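Long-range contacts in D-aminoacid aminotransferase-like PLP-dependent enzyme (Haemophilus somnus, PDB 3CEB), which probably acts as a pyridoxal-phosphate-dependent 4-amino-4-deoxychorismate lyase of the class IV aminotransferase family: residues H24-E29 with P43-A47; V86-F90 with E184-I188; E9-I13 with N189-G193. All blocks are in the same frame, centred on the assembly; numbering follows the deposited sequence.

Contact 1 of 3, residues H24-E29 with P43-A47; sequences HQQRYE and PFDLA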
ATOM      1  N   HIS A  24      -7.856  -2.615  -6.508  1.00 28.30           N
ATOM      2  CA  HIS A  24      -7.731  -3.576  -5.460  1.00 28.05           C
ATOM      3  C   HIS A  24      -8.092  -4.934  -6.014  1.00 28.39           C
ATOM      4  O   HIS A  24      -7.435  -5.934  -5.737  1.00 28.78           O
ATOM      5  CB  HIS A  24      -8.613  -3.197  -4.276  1.00 28.20           C
ATOM      6  CG  HIS A  24      -8.073  -2.072  -3.442  1.00 28.95           C
ATOM      7  ND1 HIS A  24      -7.036  -2.239  -2.547  1.00 28.74           N
ATOM      8  CD2 HIS A  24      -8.467  -0.774  -3.325  1.00 29.52           C
ATOM      9  CE1 HIS A  24      -6.795  -1.088  -1.941  1.00 30.34           C
ATOM     10  NE2 HIS A  24      -7.638  -0.178  -2.403  1.00 30.01           N
ATOM     11  N   GLN A  25      -9.149  -4.984  -6.807  1.00 29.26           N
ATOM     12  CA  GLN A  25      -9.575  -6.257  -7.395  1.00 29.50           C
ATOM     13  C   GLN A  25      -8.445  -6.821  -8.263  1.00 30.00           C
ATOM     14  O   GLN A  25      -8.216  -8.006  -8.234  1.00 29.56           O
ATOM     15  CB  GLN A  25     -10.849  -6.087  -8.244  1.00 30.38           C
ATOM     16  CG  GLN A  25     -11.429  -7.410  -8.856  1.00 28.79           C
ATOM     17  CD  GLN A  25     -12.090  -8.277  -7.807  1.00 30.14           C
ATOM     18  OE1 GLN A  25     -12.683  -7.747  -6.845  1.00 27.94           O
ATOM     19  NE2 GLN A  25     -11.982  -9.625  -7.963  1.00 25.68           N
ATOM     20  N   GLN A  26      -7.721  -5.961  -8.991  1.00 30.33           N
ATOM     21  CA  GLN A  26      -6.687  -6.444  -9.914  1.00 31.32           C
ATOM     22  C   GLN A  26      -5.562  -7.103  -9.163  1.00 30.39           C
ATOM     23  O   GLN A  26      -5.118  -8.182  -9.564  1.00 29.85           O
ATOM     24  CB  GLN A  26      -6.018  -5.370 -10.776  1.00 31.28           C
ATOM     25  CG  GLN A  26      -6.877  -4.725 -11.778  1.00 36.07           C
ATOM     26  CD  GLN A  26      -6.061  -3.756 -12.688  1.00 43.42           C
ATOM     27  OE1 GLN A  26      -6.349  -2.535 -12.755  1.00 46.94           O
ATOM     28  NE2 GLN A  26      -5.035  -4.305 -13.376  1.00 42.68           N
ATOM     29  N   ARG A  27      -5.094  -6.417  -8.117  1.00 29.33           N
ATOM     30  CA  ARG A  27      -3.977  -6.901  -7.310  1.00 29.08           C
ATOM     31  C   ARG A  27      -4.385  -8.161  -6.608  1.00 29.11           C
ATOM     32  O   ARG A  27      -3.623  -9.132  -6.519  1.00 28.83           O
ATOM     33  CB  ARG A  27      -3.509  -5.873  -6.268  1.00 29.38           C
ATOM     34  CG  ARG A  27      -2.303  -6.348  -5.484  1.00 29.34           C
ATOM     35  CD  ARG A  27      -1.665  -5.326  -4.627  1.00 28.84           C
ATOM     36  NE  ARG A  27      -2.583  -4.831  -3.615  1.00 29.33           N
ATOM     37  CZ  ARG A  27      -2.328  -3.806  -2.807  1.00 30.63           C
ATOM     38  NH1 ARG A  27      -1.159  -3.173  -2.859  1.00 28.93           N
ATOM     39  NH2 ARG A  27      -3.266  -3.413  -1.937  1.00 31.95           N
ATOM     40  N   TYR A  28      -5.610  -8.149  -6.119  1.00 29.01           N
ATOM     41  CA  TYR A  28      -6.148  -9.336  -5.479  1.00 29.18           C
ATOM     42  C   TYR A  28      -6.038 -10.537  -6.438  1.00 29.75           C
ATOM     43  O   TYR A  28      -5.529 -11.589  -6.064  1.00 30.24           O
ATOM     44  CB  TYR A  28      -7.577  -9.085  -4.980  1.00 28.64           C
ATOM     45  CG  TYR A  28      -8.409 -10.294  -4.645  1.00 27.89           C
ATOM     46  CD1 TYR A  28      -7.997 -11.200  -3.703  1.00 27.34           C
ATOM     47  CD2 TYR A  28      -9.648 -10.498  -5.247  1.00 25.97           C
ATOM     48  CE1 TYR A  28      -8.766 -12.291  -3.401  1.00 27.63           C
ATOM     49  CE2 TYR A  28     -10.414 -11.571  -4.941  1.00 25.54           C
ATOM     50  CZ  TYR A  28      -9.974 -12.480  -4.021  1.00 27.29           C
ATOM     51  OH  TYR A  28     -10.734 -13.580  -3.678  1.00 24.54           O
ATOM     52  N   GLU A  29      -6.452 -10.394  -7.677  1.00 29.53           N
ATOM     53  CA  GLU A  29      -6.420 -11.562  -8.563  1.00 30.37           C
ATOM     54  C   GLU A  29      -4.987 -11.951  -8.948  1.00 29.96           C
ATOM     55  O   GLU A  29      -4.662 -13.128  -9.084  1.00 30.07           O
ATOM     56  CB  GLU A  29      -7.271 -11.347  -9.830  1.00 30.60           C
ATOM     57  CG  GLU A  29      -8.676 -10.806  -9.543  1.00 33.48           C
ATOM     58  CD  GLU A  29      -9.683 -10.969 -10.668  1.00 38.41           C
ATOM     59  OE1 GLU A  29      -9.305 -11.511 -11.765  1.00 44.79           O
ATOM     60  OE2 GLU A  29     -10.864 -10.578 -10.426  1.00 36.96           O
ATOM     61  N   PRO A  43     -12.396 -16.056  -7.746  1.00 38.03           N
ATOM     62  CA  PRO A  43     -12.148 -14.960  -6.822  1.00 36.95           C
ATOM     63  C   PRO A  43     -13.382 -14.206  -6.316  1.00 36.09           C
ATOM     64  O   PRO A  43     -14.365 -14.080  -7.001  1.00 35.24           O
ATOM     65  CB  PRO A  43     -11.254 -14.011  -7.626  1.00 37.66           C
ATOM     66  CG  PRO A  43     -11.166 -14.557  -9.001  1.00 37.13           C
ATOM     67  CD  PRO A  43     -11.564 -15.996  -8.950  1.00 38.42           C
ATOM     68  N   PHE A  44     -13.315 -13.715  -5.087  1.00 34.76           N
ATOM     69  CA  PHE A  44     -14.385 -12.886  -4.562  1.00 33.62           C
ATOM     70  C   PHE A  44     -14.495 -11.591  -5.333  1.00 33.37           C
ATOM     71  O   PHE A  44     -13.536 -11.113  -5.949  1.00 33.50           O
ATOM     72  CB  PHE A  44     -14.107 -12.599  -3.076  1.00 34.29           C
ATOM     73  CG  PHE A  44     -14.275 -13.823  -2.206  1.00 31.89           C
ATOM     74  CD1 PHE A  44     -15.523 -14.358  -2.013  1.00 28.28           C
ATOM     75  CD2 PHE A  44     -13.193 -14.471  -1.693  1.00 30.86           C
ATOM     76  CE1 PHE A  44     -15.685 -15.501  -1.283  1.00 31.51           C
ATOM     77  CE2 PHE A  44     -13.353 -15.639  -0.948  1.00 32.97           C
ATOM     78  CZ  PHE A  44     -14.586 -16.153  -0.744  1.00 30.36           C
ATOM     79  N   ASP A  45     -15.680 -11.019  -5.339  1.00 33.06           N
ATOM     80  CA  ASP A  45     -15.862  -9.702  -5.963  1.00 33.09           C
ATOM     81  C   ASP A  45     -15.781  -8.690  -4.818  1.00 33.69           C
ATOM     82  O   ASP A  45     -16.723  -8.503  -4.048  1.00 33.58           O
ATOM     83  CB  ASP A  45     -17.187  -9.671  -6.708  1.00 33.25           C
ATOM     84  CG  ASP A  45     -17.496  -8.335  -7.345  1.00 34.18           C
ATOM     85  OD1 ASP A  45     -16.943  -7.272  -6.950  1.00 33.86           O
ATOM     86  OD2 ASP A  45     -18.354  -8.370  -8.242  1.00 35.32           O
ATOM     87  N   LEU A  46     -14.610  -8.090  -4.667  1.00 34.18           N
ATOM     88  CA  LEU A  46     -14.359  -7.163  -3.581  1.00 34.17           C
ATOM     89  C   LEU A  46     -15.347  -5.988  -3.569  1.00 33.98           C
ATOM     90  O   LEU A  46     -15.733  -5.520  -2.526  1.00 35.13           O
ATOM     91  CB  LEU A  46     -12.923  -6.626  -3.665  1.00 34.19           C
ATOM     92  CG  LEU A  46     -11.745  -7.614  -3.588  1.00 34.24           C
ATOM     93  CD1 LEU A  46     -10.392  -6.863  -3.422  1.00 32.17           C
ATOM     94  CD2 LEU A  46     -11.970  -8.629  -2.461  1.00 30.39           C
ATOM     95  N   ALA A  47     -15.758  -5.498  -4.723  1.00 33.68           N
ATOM     96  CA  ALA A  47     -16.705  -4.380  -4.745  1.00 33.09           C
ATOM     97  C   ALA A  47     -18.007  -4.832  -4.111  1.00 32.59           C
ATOM     98  O   ALA A  47     -18.597  -4.115  -3.314  1.00 32.59           O
ATOM     99  CB  ALA A  47     -16.955  -3.872  -6.172  1.00 32.16           C
TER
HETATM  100  O   HOH W   1     -14.496  -5.813  -7.431  1.00 26.83           O
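Gln25 OE1 accepts two hydrogen bonds, one from Leu46 N and one from water 1. The bond from Leu46 N to Gln25 OE1 is 2.9 Å long and lies in the carbonyl plane. Water 1 donates to Gln25 OE1 at 2.7 Å and accepts a bond from Ala47 N. Leu46 and Ala47 lie in the first turn of helix 46-51, with Asp45 at its N-cap. In this D-amino-acid aminotransferase-like PLP-dependent enzyme fold, the Gln25 amide and the Tyr28 hydroxyl of helix 21-35 thus bind backbone atoms at the N-terminal end of helix 46-51 and in the loop before it.

The amide nitrogen has two acceptors of its own. Gln25 NE2 donates to Phe44 O at 2.9 Å, nearly straight, with an N-H...O angle of 166°. It also donates to the anti lone pair of Glu29 OE2, one turn along the same helix. Both acceptors lie in the amide plane, which fixes the rotation of the amide about chi3. The bend at chi2 (73°) turns the amide toward the 43-47 backbone.

Gln25 NE2 lies at the edge of the Tyr28 ring, near its plane. Leu46 CD2 sits over one face of this ring, offset toward the rim, and Pro43 CB touches Tyr28 CE2 at 3.7 Å. Tyr70, on strand 63-70, also packs edge-to-face with Tyr28. The phenol oxygen ends the contact: Tyr28 OH accepts from Phe44 N at 2.9 Å and lies 3.3 Å from Phe44 CD2.

Contact 2 of 3, residues V86-F90 with E184-I188; sequences VYRTF and EIRLI. With GOL (glycerol), chain G.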
ATOM      1  N   VAL A  86      -0.188  12.351   9.376  1.00 33.89           N
ATOM      2  CA  VAL A  86       0.833  13.150   8.730  1.00 33.89           C
ATOM      3  C   VAL A  86       2.177  12.408   8.793  1.00 33.52           C
ATOM      4  O   VAL A  86       2.699  12.094   9.877  1.00 32.75           O
ATOM      5  CB  VAL A  86       0.967  14.581   9.421  1.00 34.50           C
ATOM      6  CG1 VAL A  86      -0.394  15.259   9.539  1.00 33.49           C
ATOM      7  CG2 VAL A  86       1.642  14.488  10.858  1.00 34.60           C
ATOM      8  N   TYR A  87       2.743  12.122   7.633  1.00 32.72           N
ATOM      9  CA  TYR A  87       4.069  11.539   7.617  1.00 33.03           C
ATOM     10  C   TYR A  87       5.010  12.460   6.884  1.00 33.54           C
ATOM     11  O   TYR A  87       4.897  12.574   5.674  1.00 34.31           O
ATOM     12  CB  TYR A  87       4.083  10.173   6.941  1.00 32.62           C
ATOM     13  CG  TYR A  87       3.136   9.174   7.565  1.00 32.43           C
ATOM     14  CD1 TYR A  87       1.829   9.083   7.150  1.00 32.91           C
ATOM     15  CD2 TYR A  87       3.550   8.319   8.571  1.00 31.41           C
ATOM     16  CE1 TYR A  87       0.947   8.158   7.725  1.00 34.84           C
ATOM     17  CE2 TYR A  87       2.673   7.393   9.153  1.00 30.95           C
ATOM     18  CZ  TYR A  87       1.379   7.311   8.728  1.00 32.01           C
ATOM     19  OH  TYR A  87       0.507   6.380   9.279  1.00 31.45           O
ATOM     20  N   ARG A  88       5.971  13.048   7.599  1.00 33.37           N
ATOM     21  CA  ARG A  88       6.896  14.020   7.007  1.00 33.98           C
ATOM     22  C   ARG A  88       8.394  13.690   6.997  1.00 32.95           C
ATOM     23  O   ARG A  88       9.138  14.251   6.210  1.00 33.25           O
ATOM     24  CB  ARG A  88       6.710  15.357   7.715  1.00 34.41           C
ATOM     25  CG  ARG A  88       5.529  16.107   7.174  1.00 37.65           C
ATOM     26  CD  ARG A  88       4.993  16.996   8.200  1.00 42.30           C
ATOM     27  NE  ARG A  88       3.964  17.880   7.658  1.00 47.43           N
ATOM     28  CZ  ARG A  88       3.098  18.524   8.437  1.00 50.21           C
ATOM     29  NH1 ARG A  88       3.136  18.316   9.748  1.00 50.86           N
ATOM     30  NH2 ARG A  88       2.183  19.338   7.926  1.00 51.66           N
ATOM     31  N   THR A  89       8.842  12.833   7.904  1.00 32.14           N
ATOM     32  CA  THR A  89      10.260  12.521   8.030  1.00 30.83           C
ATOM     33  C   THR A  89      10.378  11.041   7.924  1.00 31.12           C
ATOM     34  O   THR A  89       9.485  10.315   8.367  1.00 30.80           O
ATOM     35  CB  THR A  89      10.866  13.010   9.348  1.00 30.34           C
ATOM     36  OG1 THR A  89      10.106  12.484  10.430  1.00 30.44           O
ATOM     37  CG2 THR A  89      10.848  14.504   9.432  1.00 27.30           C
ATOM     38  N   PHE A  90      11.465  10.607   7.281  1.00 31.37           N
ATOM     39  CA  PHE A  90      11.696   9.196   6.916  1.00 31.61           C
ATOM     40  C   PHE A  90      13.118   8.726   7.166  1.00 31.45           C
ATOM     41  O   PHE A  90      14.044   9.261   6.619  1.00 30.49           O
ATOM     42  CB  PHE A  90      11.359   8.996   5.434  1.00 31.70           C
ATOM     43  CG  PHE A  90       9.920   9.286   5.100  1.00 32.22           C
ATOM     44  CD1 PHE A  90       9.495  10.558   4.874  1.00 33.46           C
ATOM     45  CD2 PHE A  90       8.999   8.276   5.025  1.00 33.76           C
ATOM     46  CE1 PHE A  90       8.185  10.812   4.592  1.00 35.02           C
ATOM     47  CE2 PHE A  90       7.707   8.532   4.732  1.00 33.21           C
ATOM     48  CZ  PHE A  90       7.296   9.792   4.520  1.00 32.36           C
ATOM     49  N   GLU A 184      11.572  16.921  -1.184  1.00 28.79           N
ATOM     50  CA  GLU A 184      10.538  16.573  -0.233  1.00 29.00           C
ATOM     51  C   GLU A 184      10.159  15.131  -0.446  1.00 29.57           C
ATOM     52  O   GLU A 184      10.209  14.665  -1.573  1.00 29.95           O
ATOM     53  CB  GLU A 184       9.314  17.449  -0.477  1.00 29.00           C
ATOM     54  CG  GLU A 184       8.206  17.255   0.540  1.00 28.57           C
ATOM     55  CD  GLU A 184       6.956  18.097   0.282  1.00 26.88           C
ATOM     56  OE1 GLU A 184       6.987  19.047  -0.508  1.00 27.37           O
ATOM     57  OE2 GLU A 184       5.913  17.799   0.893  1.00 27.71           O
ATOM     58  N   ILE A 185       9.796  14.446   0.638  1.00 29.42           N
ATOM     59  CA  ILE A 185       9.422  13.036   0.626  1.00 29.55           C
ATOM     60  C   ILE A 185       8.049  12.853   1.234  1.00 30.99           C
ATOM     61  O   ILE A 185       7.727  13.474   2.245  1.00 31.95           O
ATOM     62  CB  ILE A 185      10.373  12.157   1.512  1.00 29.48           C
ATOM     63  CG1 ILE A 185      11.854  12.462   1.220  1.00 28.80           C
ATOM     64  CG2 ILE A 185      10.042  10.649   1.344  1.00 25.74           C
ATOM     65  CD1 ILE A 185      12.812  11.574   1.950  1.00 26.86           C
ATOM     66  N   ARG A 186       7.232  11.997   0.642  1.00 32.15           N
ATOM     67  CA  ARG A 186       5.942  11.689   1.234  1.00 33.51           C
ATOM     68  C   ARG A 186       5.559  10.257   1.020  1.00 33.44           C
ATOM     69  O   ARG A 186       6.125   9.573   0.161  1.00 34.12           O
ATOM     70  CB  ARG A 186       4.827  12.557   0.668  1.00 34.15           C
ATOM     71  CG  ARG A 186       4.822  13.942   1.219  1.00 37.94           C
ATOM     72  CD  ARG A 186       3.532  14.614   0.838  1.00 44.90           C
ATOM     73  NE  ARG A 186       3.716  16.042   0.578  1.00 50.21           N
ATOM     74  CZ  ARG A 186       2.759  16.850   0.113  1.00 52.65           C
ATOM     75  NH1 ARG A 186       1.544  16.349  -0.125  1.00 54.28           N
ATOM     76  NH2 ARG A 186       3.018  18.150  -0.115  1.00 51.96           N
ATOM     77  N   LEU A 187       4.623   9.782   1.817  1.00 33.07           N
ATOM     78  CA  LEU A 187       4.074   8.487   1.604  1.00 32.77           C
ATOM     79  C   LEU A 187       2.754   8.425   0.868  1.00 31.69           C
ATOM     80  O   LEU A 187       1.966   9.298   0.942  1.00 30.80           O
ATOM     81  CB  LEU A 187       4.125   7.645   2.867  1.00 33.30           C
ATOM     82  CG  LEU A 187       3.119   7.683   3.993  1.00 33.28           C
ATOM     83  CD1 LEU A 187       1.774   7.323   3.576  1.00 32.55           C
ATOM     84  CD2 LEU A 187       3.591   6.745   4.975  1.00 33.40           C
ATOM     85  N   ILE A 188       2.551   7.385   0.112  1.00 31.07           N
ATOM     86  CA  ILE A 188       1.235   7.149  -0.496  1.00 30.24           C
ATOM     87  C   ILE A 188       0.783   5.699  -0.219  1.00 30.44           C
ATOM     88  O   ILE A 188       1.585   4.759  -0.225  1.00 30.15           O
ATOM     89  CB  ILE A 188       1.212   7.377  -2.036  1.00 29.63           C
ATOM     90  CG1 ILE A 188       2.276   6.524  -2.715  1.00 28.72           C
ATOM     91  CG2 ILE A 188       1.342   8.833  -2.428  1.00 27.42           C
ATOM     92  CD1 ILE A 188       2.100   6.522  -4.264  1.00 26.40           C
TER
HETATM   93  C1  GOL G 199      -0.452  12.301   4.673  1.00 61.06           C
HETATM   94  O1  GOL G 199      -1.218  11.886   3.573  1.00 61.14           O
HETATM   95  C2  GOL G 199       0.908  12.873   4.250  1.00 60.67           C
HETATM   96  O2  GOL G 199       1.491  13.343   5.467  1.00 60.41           O
HETATM   97  C3  GOL G 199       1.731  11.809   3.458  1.00 59.24           C
HETATM   98  O3  GOL G 199       3.149  11.796   3.682  1.00 55.52           O
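Leu187 CD2 lies over one face of the Tyr87 ring, a CH-pi contact at 3.8 Å from the centroid. Leu187 is on strand 185-188, outermost within this chain in the mixed sheet that also holds 138-143. Tyr87 is in the loop that leads from strand 75-82 to strand 90-94. The contact thus lays an incoming loop against that strand in this member of the class IV aminotransferase family. No hydrogen bond joins the two segments directly.

Leu187 has an uncommon conformation. Its CG stands between the backbone N and the carbonyl carbon (chi1 83°). This brings CG and CD2 up to the CG and CD1 atoms of Tyr87, so the methyl is offset toward the rim of the ring. The two side chains meet at a slant.

Phe90 repeats the pattern with Ile185. Ile185 CG2 is anti to the backbone N and lies over one face of the Phe90 ring, 3.6 Å from Phe90 CD1. These two side chains run past each other in opposite directions. Phe90 also meets Leu187 at about a right angle, with Phe90 CE2 near Leu187 CB at 4.1 Å.

Arg186, whose CB points away from 86-90, is bent at chi3 (-145°). The extended Glu184 side chain brings OE2 to its NE and NH2, side-on in the guanidinium plane, as a salt bridge. Glu184 OE1 pairs with Arg142.

A glycerol, probably from the crystallisation liquor, bridges the backbones. Its O3 donates to Tyr87 O at 2.8 Å and accepts from Leu187 N at 3.1 Å.

Contact 3 of 3, residues E9-I13 with N189-G193; sequences ETILI and NAMNG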
ATOM      1  N   GLU A   9      -5.944  -6.832   1.704  1.00 31.55           N
ATOM      2  CA  GLU A   9      -6.157  -5.596   0.959  1.00 31.84           C
ATOM      3  C   GLU A   9      -6.716  -4.574   1.957  1.00 32.65           C
ATOM      4  O   GLU A   9      -7.498  -4.928   2.837  1.00 34.24           O
ATOM      5  CB  GLU A   9      -7.148  -5.818  -0.193  1.00 31.66           C
ATOM      6  CG  GLU A   9      -6.556  -6.586  -1.387  1.00 32.88           C
ATOM      7  CD  GLU A   9      -5.541  -5.764  -2.196  1.00 32.80           C
ATOM      8  OE1 GLU A   9      -5.698  -4.530  -2.246  1.00 31.86           O
ATOM      9  OE2 GLU A   9      -4.575  -6.352  -2.757  1.00 35.28           O
ATOM     10  N   THR A  10      -6.300  -3.323   1.856  1.00 32.32           N
ATOM     11  CA  THR A  10      -6.827  -2.276   2.712  1.00 32.21           C
ATOM     12  C   THR A  10      -7.513  -1.267   1.817  1.00 31.25           C
ATOM     13  O   THR A  10      -6.879  -0.656   0.962  1.00 29.98           O
ATOM     14  CB  THR A  10      -5.699  -1.616   3.488  1.00 32.91           C
ATOM     15  OG1 THR A  10      -5.031  -2.630   4.226  1.00 35.92           O
ATOM     16  CG2 THR A  10      -6.191  -0.577   4.466  1.00 32.79           C
ATOM     17  N   ILE A  11      -8.815  -1.114   2.025  1.00 30.29           N
ATOM     18  CA  ILE A  11      -9.628  -0.259   1.208  1.00 30.19           C
ATOM     19  C   ILE A  11     -10.147   0.935   1.976  1.00 30.84           C
ATOM     20  O   ILE A  11     -10.593   0.839   3.120  1.00 31.60           O
ATOM     21  CB  ILE A  11     -10.801  -1.054   0.655  1.00 30.51           C
ATOM     22  CG1 ILE A  11     -10.260  -2.223  -0.208  1.00 29.57           C
ATOM     23  CG2 ILE A  11     -11.775  -0.120  -0.100  1.00 29.15           C
ATOM     24  CD1 ILE A  11     -11.204  -3.394  -0.306  1.00 30.62           C
ATOM     25  N   LEU A  12     -10.062   2.090   1.332  1.00 30.69           N
ATOM     26  CA  LEU A  12     -10.541   3.331   1.923  1.00 29.79           C
ATOM     27  C   LEU A  12     -11.993   3.582   1.509  1.00 29.31           C
ATOM     28  O   LEU A  12     -12.368   3.360   0.370  1.00 29.16           O
ATOM     29  CB  LEU A  12      -9.650   4.474   1.457  1.00 29.42           C
ATOM     30  CG  LEU A  12     -10.024   5.916   1.781  1.00 30.49           C
ATOM     31  CD1 LEU A  12     -10.061   6.156   3.278  1.00 30.19           C
ATOM     32  CD2 LEU A  12      -9.031   6.874   1.080  1.00 28.91           C
ATOM     33  N   ILE A  13     -12.804   3.966   2.476  1.00 28.96           N
ATOM     34  CA  ILE A  13     -14.091   4.562   2.211  1.00 28.80           C
ATOM     35  C   ILE A  13     -13.884   6.040   2.501  1.00 30.27           C
ATOM     36  O   ILE A  13     -13.449   6.420   3.577  1.00 29.85           O
ATOM     37  CB  ILE A  13     -15.199   4.046   3.120  1.00 28.05           C
ATOM     38  CG1 ILE A  13     -15.199   2.493   3.170  1.00 27.84           C
ATOM     39  CG2 ILE A  13     -16.520   4.603   2.670  1.00 25.52           C
ATOM     40  CD1 ILE A  13     -15.192   1.781   1.871  1.00 25.19           C
ATOM     41  N   ASN A 189      -0.498   5.528   0.066  1.00 29.84           N
ATOM     42  CA  ASN A 189      -1.047   4.192   0.124  1.00 30.35           C
ATOM     43  C   ASN A 189      -2.561   4.308   0.069  1.00 30.83           C
ATOM     44  O   ASN A 189      -3.091   5.418  -0.179  1.00 31.61           O
ATOM     45  CB  ASN A 189      -0.552   3.376   1.338  1.00 30.20           C
ATOM     46  CG  ASN A 189      -0.947   3.998   2.671  1.00 29.00           C
ATOM     47  OD1 ASN A 189      -1.830   4.859   2.747  1.00 25.01           O
ATOM     48  ND2 ASN A 189      -0.313   3.540   3.724  1.00 26.52           N
ATOM     49  N   ALA A 190      -3.257   3.187   0.258  1.00 30.43           N
ATOM     50  CA  ALA A 190      -4.734   3.208   0.112  1.00 30.32           C
ATOM     51  C   ALA A 190      -5.346   4.309   0.993  1.00 29.79           C
ATOM     52  O   ALA A 190      -6.344   4.943   0.595  1.00 30.24           O
ATOM     53  CB  ALA A 190      -5.356   1.843   0.423  1.00 29.20           C
HETATM   54  N   MSE A 191      -4.724   4.567   2.153  1.00 29.17           N
HETATM   55  CA  MSE A 191      -5.286   5.513   3.149  1.00 29.00           C
HETATM   56  C   MSE A 191      -4.689   6.904   3.040  1.00 29.34           C
HETATM   57  O   MSE A 191      -5.103   7.782   3.757  1.00 29.90           O
HETATM   58  CB  MSE A 191      -5.049   5.025   4.587  1.00 28.64           C
HETATM   59  CG  MSE A 191      -5.538   3.611   4.879  1.00 27.74           C
HETATM   60 SE   MSE A 191      -7.443   3.416   4.579  0.75 24.92          SE
HETATM   61  CE  MSE A 191      -8.114   4.711   5.829  1.00 24.18           C
ATOM     62  N   ASN A 192      -3.687   7.071   2.182  1.00 29.73           N
ATOM     63  CA  ASN A 192      -2.961   8.319   2.030  1.00 30.05           C
ATOM     64  C   ASN A 192      -2.750   8.662   0.575  1.00 31.24           C
ATOM     65  O   ASN A 192      -1.844   8.191  -0.077  1.00 30.92           O
ATOM     66  CB  ASN A 192      -1.595   8.258   2.680  1.00 30.22           C
ATOM     67  CG  ASN A 192      -1.652   8.091   4.163  1.00 29.65           C
ATOM     68  OD1 ASN A 192      -1.491   9.056   4.900  1.00 32.68           O
ATOM     69  ND2 ASN A 192      -1.873   6.870   4.619  1.00 28.93           N
ATOM     70  N   GLY A 193      -3.638   9.498   0.079  1.00 33.24           N
ATOM     71  CA  GLY A 193      -3.595   9.944  -1.277  1.00 34.58           C
ATOM     72  C   GLY A 193      -2.665  11.114  -1.430  1.00 35.94           C
ATOM     73  O   GLY A 193      -1.914  11.483  -0.520  1.00 35.88           O
TER
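Two bends in selenomethionine Met191, chi2 -59° and chi3 -60°, curl its chain back toward Leu12. Leu12 meets it with CG anti to the backbone N (chi1 172°). The result is a methyl-to-methyl contact, Leu12 CD1 to Met191 CE, at 3.5 Å. The selenium itself lies 4.0 Å from Leu12 CB. Thr10 CG2 is 4.2 Å from Met191 SE, and the two side chains cross at about a right angle. Beside this pair, Leu12 CD2 sits 3.3 Å from Ala190 O. Ala190 CB points at the strand and packs against the backbone at Thr10 O.

Residues 189-192 form a type I beta turn after strand 185-188, and it lies against strand 7-14 of the antiparallel sheet. An Asx turn braces it: Asn189 OD1 accepts from Met191 N at 3.0 Å, with the donor above the carbonyl plane. The same oxygen also takes a bond from Asn192 ND2 at 2.7 Å, arriving from the opposite face. The turn borders the cofactor, since Ala190 N donates to phosphate oxygen OP1 of the modified lysine at position 103. The backbone bond Asn192 N to Asn189 O, 2.9 Å, closes the turn.

How the contacts relate
Contact 3 is the middle of the three. Contacts 1 and 2 lie on opposite sides of the chain's centre, with their own centres about 28 Å apart. Contact 3 is about 14 Å from contact 1 and about 16 Å from contact 2, centre to centre, and touches both. Toward contact 1, Glu9 OE2 forms a salt bridge with Arg27 NE at 2.6 Å. Toward contact 2, Asn192 CG packs on Leu187 CD1 at 3.6 Å, and Asn192 OD1 is hydrogen-bonded to the glycerol O1. Along the chain, contacts 1 and 2 are both nested in the loop closed by contact 3. Arg27 also reaches the cofactor phosphate, through a weak hydrogen bond from NH2.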